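Putative type VI secretion protein (Escherichia coli, PDB 6SK0) forms the trimeric VgrG spike at the tip of a type VI secretion system, probably puncturing target cells and carrying a phospholipase effector. Local coordinates at residues E579-R582 with Q583-A587. Residues are numbered along the deposited sequence; the frame is centred on the assembly and turned at random.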
ATOM      1  N   GLU A 579      -9.171  -1.012  20.390  1.00 45.58           N
ATOM      2  CA  GLU A 579      -9.686  -0.683  19.068  1.00 45.58           C
ATOM      3  C   GLU A 579      -8.695  -1.071  17.978  1.00 45.58           C
ATOM      4  O   GLU A 579      -9.089  -1.587  16.925  1.00 45.58           O
ATOM      5  CB  GLU A 579     -10.034   0.800  18.991  1.00 45.58           C
ATOM      6  CG  GLU A 579     -10.737   1.209  17.706  1.00 45.58           C
ATOM      7  CD  GLU A 579     -11.774   0.199  17.227  1.00 45.58           C
ATOM      8  OE1 GLU A 579     -12.652  -0.193  18.023  1.00 45.58           O
ATOM      9  OE2 GLU A 579     -11.714  -0.197  16.048  1.00 45.58           O
ATOM     10  N   ALA A 580      -7.404  -0.852  18.217  1.00 43.39           N
ATOM     11  CA  ALA A 580      -6.397  -1.293  17.263  1.00 43.39           C
ATOM     12  C   ALA A 580      -6.412  -2.810  17.113  1.00 43.39           C
ATOM     13  O   ALA A 580      -6.241  -3.334  16.008  1.00 43.39           O
ATOM     14  CB  ALA A 580      -5.016  -0.805  17.694  1.00 43.39           C
ATOM     15  N   ILE A 581      -6.627  -3.528  18.213  1.00 44.06           N
ATOM     16  CA  ILE A 581      -6.688  -4.981  18.145  1.00 44.06           C
ATOM     17  C   ILE A 581      -7.921  -5.425  17.373  1.00 44.06           C
ATOM     18  O   ILE A 581      -7.866  -6.379  16.593  1.00 44.06           O
ATOM     19  CB  ILE A 581      -6.649  -5.587  19.558  1.00 44.06           C
ATOM     20  CG1 ILE A 581      -5.225  -5.549  20.109  1.00 44.06           C
ATOM     21  CG2 ILE A 581      -7.162  -7.013  19.547  1.00 44.06           C
ATOM     22  CD1 ILE A 581      -5.141  -5.907  21.561  1.00 44.06           C
ATOM     23  N   ARG A 582      -9.049  -4.750  17.580  1.00 45.41           N
ATOM     24  CA  ARG A 582     -10.233  -5.044  16.787  1.00 45.41           C
ATOM     25  C   ARG A 582      -9.954  -4.847  15.305  1.00 45.41           C
ATOM     26  O   ARG A 582     -10.369  -5.663  14.479  1.00 45.41           O
ATOM     27  CB  ARG A 582     -11.401  -4.171  17.232  1.00 45.41           C
ATOM     28  CG  ARG A 582     -12.163  -4.723  18.411  1.00 45.41           C
ATOM     29  CD  ARG A 582     -13.418  -3.920  18.691  1.00 45.41           C
ATOM     30  NE  ARG A 582     -13.114  -2.601  19.234  1.00 45.41           N
ATOM     31  CZ  ARG A 582     -12.805  -2.368  20.503  1.00 45.41           C
ATOM     32  NH1 ARG A 582     -12.754  -3.369  21.371  1.00 45.41           N
ATOM     33  NH2 ARG A 582     -12.541  -1.135  20.905  1.00 45.41           N
ATOM     34  N   GLN A 583      -9.236  -3.780  14.956  1.00 42.59           N
ATOM     35  CA  GLN A 583      -8.876  -3.564  13.559  1.00 42.59           C
ATOM     36  C   GLN A 583      -7.987  -4.682  13.033  1.00 42.59           C
ATOM     37  O   GLN A 583      -8.200  -5.181  11.924  1.00 42.59           O
ATOM     38  CB  GLN A 583      -8.190  -2.211  13.389  1.00 42.59           C
ATOM     39  CG  GLN A 583      -9.104  -1.024  13.582  1.00 42.59           C
ATOM     40  CD  GLN A 583     -10.405  -1.171  12.830  1.00 42.59           C
ATOM     41  OE1 GLN A 583     -11.484  -1.103  13.407  1.00 42.59           O
ATOM     42  NE2 GLN A 583     -10.309  -1.378  11.538  1.00 42.59           N
ATOM     43  N   LEU A 584      -6.985  -5.085  13.813  1.00 42.12           N
ATOM     44  CA  LEU A 584      -6.100  -6.163  13.382  1.00 42.12           C
ATOM     45  C   LEU A 584      -6.871  -7.459  13.168  1.00 42.12           C
ATOM     46  O   LEU A 584      -6.674  -8.151  12.164  1.00 42.12           O
ATOM     47  CB  LEU A 584      -4.981  -6.372  14.399  1.00 42.12           C
ATOM     48  CG  LEU A 584      -3.961  -5.249  14.566  1.00 42.12           C
ATOM     49  CD1 LEU A 584      -3.157  -5.466  15.825  1.00 42.12           C
ATOM     50  CD2 LEU A 584      -3.056  -5.135  13.352  1.00 42.12           C
ATOM     51  N   GLU A 585      -7.765  -7.791  14.097  1.00 44.04           N
ATOM     52  CA  GLU A 585      -8.542  -9.017  13.976  1.00 44.04           C
ATOM     53  C   GLU A 585      -9.494  -8.954  12.796  1.00 44.04           C
ATOM     54  O   GLU A 585      -9.675  -9.945  12.087  1.00 44.04           O
ATOM     55  CB  GLU A 585      -9.315  -9.280  15.262  1.00 44.04           C
ATOM     56  CG  GLU A 585      -8.430  -9.584  16.437  1.00 44.04           C
ATOM     57  CD  GLU A 585      -9.143  -9.396  17.750  1.00 44.04           C
ATOM     58  OE1 GLU A 585      -8.898 -10.196  18.675  1.00 44.04           O
ATOM     59  OE2 GLU A 585      -9.951  -8.449  17.858  1.00 44.04           O
ATOM     60  N   GLN A 586     -10.112  -7.798  12.569  1.00 43.91           N
ATOM     61  CA  GLN A 586     -11.016  -7.651  11.443  1.00 43.91           C
ATOM     62  C   GLN A 586     -10.272  -7.822  10.127  1.00 43.91           C
ATOM     63  O   GLN A 586     -10.726  -8.543   9.232  1.00 43.91           O
ATOM     64  CB  GLN A 586     -11.704  -6.292  11.513  1.00 43.91           C
ATOM     65  CG  GLN A 586     -12.785  -6.101  10.490  1.00 43.91           C
ATOM     66  CD  GLN A 586     -13.549  -4.811  10.681  1.00 43.91           C
ATOM     67  OE1 GLN A 586     -13.058  -3.869  11.295  1.00 43.91           O
ATOM     68  NE2 GLN A 586     -14.757  -4.761  10.146  1.00 43.91           N
ATOM     69  N   ALA A 587      -9.109  -7.183  10.004  1.00 41.72           N
ATOM     70  CA  ALA A 587      -8.310  -7.331   8.797  1.00 41.72           C
ATOM     71  C   ALA A 587      -7.891  -8.777   8.591  1.00 41.72           C
ATOM     72  O   ALA A 587      -7.959  -9.296   7.472  1.00 41.72           O
ATOM     73  CB  ALA A 587      -7.084  -6.426   8.860  1.00 41.72           C
TER
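Gln583 packs against Glu579 one turn earlier in the same helix, and its backbone N donates to Glu579 O at 3.0 Å, the first of five successive i-to-i+4 bonds of an alpha-helix. With CG anti to its carbonyl carbon (chi1 -70°), Gln583 sets CG 3.4 Å from Glu579 O, and a bend at chi2 turns the amide toward the Glu579 carboxylate, the planes 37° apart. The 2.8 Å between Glu579 OE2 and Gln583 OE1, two acceptors as modelled, is doubtful, since a map at this resolution hardly separates amide oxygen from nitrogen. Glu579 OE1 takes an i-to-i+3 salt bridge along the helix from Arg582, gripped side-on by NE (2.7 Å) and NH2, which share this oxygen from one face of the carboxylate; OE1 lies in the guanidinium plane. Leu584 N bonds to Ala580 O, and Leu584 CG rests 3.3 Å from that same oxygen. Glu585 N donates to Ile581 O at 2.9 Å; its extended side chain turns back beside the helix, setting CD 3.6 Å from Ile581 CG2. Gln586 N to Arg582 O and Ala587 N to Gln583 O follow. This is the opening of helix 578-600. Glu579, Ala580 and Gln583 touch His629 of strand 626-629, Ala580 also Leu627; Ile581 touches the loop after helix 608-618, and Gln583 and Leu584 meet Gly647 and Arg643 of the second subunit and Ser638 and Val637 of the third.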